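Local coordinates for protein isomaltodextranase (PDB 5AWO) that hydrolyses alpha-1,6-glucosidic linkages in polysaccharides such as dextran, removing successive isomaltose units from the non-reducing ends of the chains, at residues D503-G508 / P514-A519; V589-G594 / I601-I606. All blocks are in the same frame, centred on the assembly; numbering follows the deposited sequence.

Interaction 1: residues D503-G508 / P514-A519; sequences DGLQAG and PLVTFA
Pro514 fits its ring into a bend of the backbone formed by Gly504 to Gly508, at one end of the beta-sandwich of the CBM35 carbohydrate-binding module. Here strand 501-505 leaves one sheet and strand 515-522 begins the other, so the proline packs where the chain crosses from one layer to the other. Followed atom by atom, neighbouring ring carbons share partners. CB lies 3.1 Å from Gly504 O. CG lies close to two carbonyl oxygens, with Gln506 O at 3.2 Å and Gly504 O about as near, and CD is 3.5 Å from Gln506 O and, further on, reaches the CA of Gly508. No hydrogen bond joins the two segments: the bend offers carbonyl oxygens, and the proline answers with C-H groups. The bend starts with an inverse gamma turn centred on Leu505, closed by a weak bond from Gln506 N to Gly504 O, which uses one of the two oxygens that meet the ring. With CG anti to its own carbonyl carbon (chi1 -66°), Leu505 carries CD2 to Pro514, 4.0 Å from CB, and more loosely to Val516 CG2, while its side chain also packs on Leu603 of strand 601-609, its neighbour in the sheet. Replacing Pro514 with a glycine would probably leave the bend without the ring that fills it and the CD2 methyl of Leu505 without the CB contact. Further round the bend, the Gln506 side chain bonds to the next residue: its NE2 gives Ala507 O a hydrogen bond of 2.8 Å, essentially straight at 179°, with the acceptor in the plane of the amide but the donor standing well above the plane of the Ala507 carbonyl.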
loop_
_atom_site.group_PDB
_atom_site.type_symbol
_atom_site.label_atom_id
_atom_site.label_comp_id
_atom_site.label_asym_id
_atom_site.label_seq_id
_atom_site.Cartn_x
_atom_site.Cartn_y
_atom_site.Cartn_z
ATOM N N ASP A 503 0.697 -20.015 8.558
ATOM C CA ASP A 503 -0.352 -20.763 9.255
ATOM C C ASP A 503 -1.642 -19.956 9.267
ATOM O O ASP A 503 -1.794 -18.985 8.489
ATOM C CB ASP A 503 0.111 -21.206 10.654
ATOM C CG ASP A 503 0.196 -20.079 11.654
ATOM O OD1 ASP A 503 0.013 -18.908 11.229
ATOM O OD2 ASP A 503 0.459 -20.364 12.845
ATOM N N GLY A 504 -2.600 -20.399 10.083
ATOM C CA GLY A 504 -3.909 -19.801 10.105
ATOM C C GLY A 504 -4.768 -20.193 8.921
ATOM O O GLY A 504 -5.789 -19.544 8.662
ATOM N N LEU A 505 -4.374 -21.229 8.182
ATOM C CA LEU A 505 -5.119 -21.676 7.026
ATOM C C LEU A 505 -6.047 -22.798 7.503
ATOM O O LEU A 505 -5.748 -23.973 7.355
ATOM C CB LEU A 505 -4.189 -22.126 5.898
ATOM C CG LEU A 505 -3.334 -21.000 5.276
ATOM C CD1 LEU A 505 -2.212 -21.586 4.433
ATOM C CD2 LEU A 505 -4.199 -20.065 4.432
ATOM N N GLN A 506 -7.147 -22.378 8.113
ATOM C CA GLN A 506 -8.177 -23.278 8.642
ATOM C C GLN A 506 -9.513 -22.523 8.559
ATOM O O GLN A 506 -9.597 -21.464 7.918
ATOM C CB GLN A 506 -7.821 -23.742 10.054
ATOM C CG GLN A 506 -8.269 -22.869 11.207
ATOM C CD GLN A 506 -7.548 -21.549 11.242
ATOM O OE1 GLN A 506 -6.337 -21.511 11.414
ATOM N NE2 GLN A 506 -8.286 -20.457 11.092
ATOM N N ALA A 507 -10.580 -23.060 9.139
ATOM C CA ALA A 507 -11.845 -22.332 9.094
ATOM C C ALA A 507 -11.642 -20.906 9.615
ATOM O O ALA A 507 -11.086 -20.705 10.690
ATOM C CB ALA A 507 -12.911 -23.061 9.905
ATOM N N GLY A 508 -12.098 -19.920 8.841
ATOM C CA GLY A 508 -11.982 -18.510 9.238
ATOM C C GLY A 508 -12.597 -18.173 10.589
ATOM O O GLY A 508 -13.622 -18.734 10.973
ATOM N N PRO A 514 -9.142 -17.359 5.287
ATOM C CA PRO A 514 -7.682 -17.121 5.230
ATOM C C PRO A 514 -7.100 -17.510 3.888
ATOM O O PRO A 514 -7.525 -18.498 3.275
ATOM C CB PRO A 514 -7.123 -18.014 6.331
ATOM C CG PRO A 514 -8.254 -18.670 7.001
ATOM C CD PRO A 514 -9.513 -18.407 6.254
ATOM N N LEU A 515 -6.135 -16.729 3.408
ATOM C CA LEU A 515 -5.566 -16.967 2.098
ATOM C C LEU A 515 -4.143 -16.421 1.982
ATOM O O LEU A 515 -3.705 -15.596 2.797
ATOM C CB LEU A 515 -6.461 -16.376 0.986
ATOM C CG LEU A 515 -6.724 -14.847 1.021
ATOM C CD1 LEU A 515 -5.573 -14.013 0.432
ATOM C CD2 LEU A 515 -8.044 -14.472 0.340
ATOM N N VAL A 516 -3.478 -16.888 0.939
ATOM C CA VAL A 516 -2.156 -16.408 0.514
ATOM C C VAL A 516 -2.212 -16.140 -0.965
ATOM O O VAL A 516 -2.772 -16.929 -1.742
ATOM C CB VAL A 516 -1.037 -17.426 0.797
ATOM C CG1 VAL A 516 0.320 -16.902 0.338
ATOM C CG2 VAL A 516 -0.994 -17.763 2.270
ATOM N N THR A 517 -1.654 -15.007 -1.381
ATOM C CA THR A 517 -1.627 -14.619 -2.783
ATOM C C THR A 517 -0.202 -14.438 -3.273
ATOM O O THR A 517 0.615 -13.735 -2.640
ATOM C CB THR A 517 -2.435 -13.326 -3.043
ATOM O OG1 THR A 517 -3.817 -13.554 -2.698
ATOM C CG2 THR A 517 -2.335 -12.847 -4.458
ATOM N N PHE A 518 0.071 -15.051 -4.417
ATOM C CA PHE A 518 1.357 -14.996 -5.112
ATOM C C PHE A 518 1.150 -14.342 -6.461
ATOM O O PHE A 518 0.168 -14.624 -7.161
ATOM C CB PHE A 518 1.921 -16.403 -5.373
ATOM C CG PHE A 518 2.121 -17.231 -4.146
ATOM C CD1 PHE A 518 3.334 -17.222 -3.467
ATOM C CD2 PHE A 518 1.113 -18.078 -3.699
ATOM C CE1 PHE A 518 3.540 -18.011 -2.358
ATOM C CE2 PHE A 518 1.308 -18.863 -2.587
ATOM C CZ PHE A 518 2.515 -18.840 -1.906
ATOM N N ALA A 519 2.089 -13.493 -6.869
ATOM C CA ALA A 519 2.118 -12.994 -8.218
ATOM C C ALA A 519 3.118 -13.795 -9.009
ATOM O O ALA A 519 4.247 -13.956 -8.595
ATOM C CB ALA A 519 2.509 -11.528 -8.241
#

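Interaction 2: residues V589-G594 / I601-I606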
loop_
_atom_site.group_PDB
_atom_site.type_symbol
_atom_site.label_atom_id
_atom_site.label_comp_id
_atom_site.label_asym_id
_atom_site.label_seq_id
_atom_site.Cartn_x
_atom_site.Cartn_y
_atom_site.Cartn_z
ATOM N N VAL A 589 -2.012 -16.001 -8.165
ATOM C CA VAL A 589 -2.364 -17.351 -7.729
ATOM C C VAL A 589 -2.646 -17.249 -6.249
ATOM O O VAL A 589 -1.743 -16.939 -5.453
ATOM C CB VAL A 589 -1.237 -18.362 -8.035
ATOM C CG1 VAL A 589 -1.599 -19.746 -7.514
ATOM C CG2 VAL A 589 -0.977 -18.426 -9.535
ATOM N N THR A 590 -3.903 -17.480 -5.888
ATOM C CA THR A 590 -4.381 -17.396 -4.523
ATOM C C THR A 590 -4.826 -18.768 -4.028
ATOM O O THR A 590 -5.603 -19.460 -4.709
ATOM C CB THR A 590 -5.500 -16.349 -4.410
ATOM O OG1 THR A 590 -4.934 -15.052 -4.712
ATOM C CG2 THR A 590 -6.141 -16.308 -3.037
ATOM N N ILE A 591 -4.338 -19.123 -2.853
ATOM C CA ILE A 591 -4.673 -20.370 -2.149
ATOM C C ILE A 591 -5.230 -20.002 -0.789
ATOM O O ILE A 591 -4.600 -19.240 -0.055
ATOM C CB ILE A 591 -3.460 -21.336 -2.018
ATOM C CG1 ILE A 591 -3.834 -22.569 -1.181
ATOM C CG2 ILE A 591 -2.227 -20.640 -1.434
ATOM C CD1 ILE A 591 -2.845 -23.725 -1.289
ATOM N N GLY A 592 -6.415 -20.523 -0.445
ATOM C CA GLY A 592 -7.052 -20.197 0.813
ATOM C C GLY A 592 -8.031 -21.258 1.273
ATOM O O GLY A 592 -8.329 -22.180 0.525
ATOM N N ARG A 593 -8.492 -21.106 2.505
ATOM C CA ARG A 593 -9.319 -22.120 3.153
ATOM C C ARG A 593 -10.746 -21.601 3.285
ATOM O O ARG A 593 -11.052 -20.810 4.178
ATOM C CB ARG A 593 -8.714 -22.457 4.510
ATOM C CG ARG A 593 -9.053 -23.868 4.998
ATOM C CD ARG A 593 -10.495 -23.965 5.441
ATOM N NE ARG A 593 -10.682 -25.127 6.317
ATOM C CZ ARG A 593 -11.839 -25.480 6.846
ATOM N NH1 ARG A 593 -12.942 -24.790 6.568
ATOM N NH2 ARG A 593 -11.884 -26.527 7.660
ATOM N N GLY A 594 -11.619 -22.069 2.395
ATOM C CA GLY A 594 -13.036 -21.687 2.420
ATOM C C GLY A 594 -13.907 -22.533 3.344
ATOM O O GLY A 594 -13.451 -23.514 3.956
ATOM N N ILE A 601 -4.017 -26.636 6.592
ATOM C CA ILE A 601 -2.617 -26.881 6.264
ATOM C C ILE A 601 -1.789 -25.716 6.738
ATOM O O ILE A 601 -2.313 -24.630 6.980
ATOM C CB ILE A 601 -2.317 -27.055 4.756
ATOM C CG1 ILE A 601 -2.370 -25.713 3.990
ATOM C CG2 ILE A 601 -3.220 -28.118 4.137
ATOM C CD1 ILE A 601 -1.922 -25.816 2.541
ATOM N N ASN A 602 -0.493 -25.961 6.845
ATOM C CA ASN A 602 0.503 -24.875 6.907
ATOM C C ASN A 602 1.207 -24.877 5.566
ATOM O O ASN A 602 1.499 -25.941 5.019
ATOM C CB ASN A 602 1.476 -25.092 8.037
ATOM C CG ASN A 602 0.836 -24.910 9.401
ATOM O OD1 ASN A 602 -0.117 -24.152 9.550
ATOM N ND2 ASN A 602 1.362 -25.598 10.411
ATOM N N LEU A 603 1.481 -23.701 5.004
ATOM C CA LEU A 603 2.034 -23.616 3.671
ATOM C C LEU A 603 3.430 -23.011 3.712
ATOM O O LEU A 603 3.608 -21.909 4.233
ATOM C CB LEU A 603 1.135 -22.785 2.753
ATOM C CG LEU A 603 1.559 -22.713 1.295
ATOM C CD1 LEU A 603 1.372 -24.057 0.582
ATOM C CD2 LEU A 603 0.802 -21.623 0.570
ATOM N N ASN A 604 4.403 -23.726 3.145
ATOM C CA ASN A 604 5.789 -23.253 3.071
ATOM C C ASN A 604 6.085 -22.514 1.781
ATOM O O ASN A 604 6.636 -21.408 1.811
ATOM C CB ASN A 604 6.730 -24.444 3.209
ATOM C CG ASN A 604 8.154 -24.044 3.543
ATOM O OD1 ASN A 604 8.474 -22.884 3.890
ATOM N ND2 ASN A 604 9.013 -25.004 3.474
ATOM N N TRP A 605 5.735 -23.089 0.638
ATOM C CA TRP A 605 5.985 -22.472 -0.638
ATOM C C TRP A 605 5.162 -23.076 -1.743
ATOM O O TRP A 605 4.564 -24.151 -1.550
ATOM C CB TRP A 605 7.479 -22.491 -0.999
ATOM C CG TRP A 605 8.275 -23.813 -0.922
ATOM C CD1 TRP A 605 9.261 -24.091 -0.053
ATOM C CD2 TRP A 605 8.196 -24.953 -1.812
ATOM N NE1 TRP A 605 9.817 -25.340 -0.312
ATOM C CE2 TRP A 605 9.172 -25.879 -1.389
ATOM C CE3 TRP A 605 7.403 -25.273 -2.916
ATOM C CZ2 TRP A 605 9.358 -27.121 -2.026
ATOM C CZ3 TRP A 605 7.592 -26.514 -3.546
ATOM C CH2 TRP A 605 8.562 -27.406 -3.094
ATOM N N ILE A 606 5.059 -22.372 -2.856
ATOM C CA ILE A 606 4.665 -22.978 -4.121
ATOM C C ILE A 606 5.850 -22.952 -5.088
ATOM O O ILE A 606 6.769 -22.130 -4.961
ATOM C CB ILE A 606 3.411 -22.341 -4.772
ATOM C CG1 ILE A 606 3.681 -20.906 -5.252
ATOM C CG2 ILE A 606 2.226 -22.373 -3.814
ATOM C CD1 ILE A 606 2.580 -20.372 -6.126
#
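Ile591 and Leu603 make the closest approach between segments 589-594 and 601-606, with Ile591 CG2 3.8 Å from Leu603 CD2. All the contacts across this pair are apolar, methyl against methyl. Ile591 uses two branches: with CG1 anti to the backbone N (chi1 176°), its CG2 branch reaches Leu603 while the extended CG1 arm carries CD1 to within 4.5 Å of Ile601 CD1. One isoleucine thereby spans two residues that project from the same face of the opposing strand. The third contact lies further along, where Val589 CG1 meets Ile606 CD1 at 4.4 Å, a looser touch than the central one. Tyr532 adds to this layer from strand 526-535, packing on both Ile591 and Ile606.

These strands belong to different sheets, and their axes stay 10.1 Å apart at the closest, running roughly antiparallel. That is the face-to-face packing of a beta-sandwich, here the CBM35 module, in which side chains rather than backbone bonds hold the layers together. A classic beta bulge at Asn604 and Trp605, both facing Arg533, shifts the usual alternation, so that Leu603 and Ile606, three positions apart, both point inward.

The polar contact within segment 589-594 lies beyond the end of strand 585-592, where Arg593 bends back on its own loop: NH1 gives Gly594 O a hydrogen bond of 3.0 Å, bent to 138° and tilted out of the guanidinium plane, while NH2 holds Gly599 O.

From the N terminus, strand 501-505 enters interaction 1, which closes the short loop leading into strand 515-522. The chain then runs through strands 526-535, 542-549, 555-564 and 574-582 before strand 585-592 opens interaction 2, completed by strand 601-609 after another short loop. The contacts thus follow in series, neither nested nor crossed, yet their centres are only 5 Å apart. Each joins the two sheets of the sandwich. Within one sheet, 515-522 neighbours 585-592, where Thr517 OG1 and Thr590 OG1 lie 2.7 Å apart in a probable hydrogen bond; within the other, 501-505 pairs with 601-609.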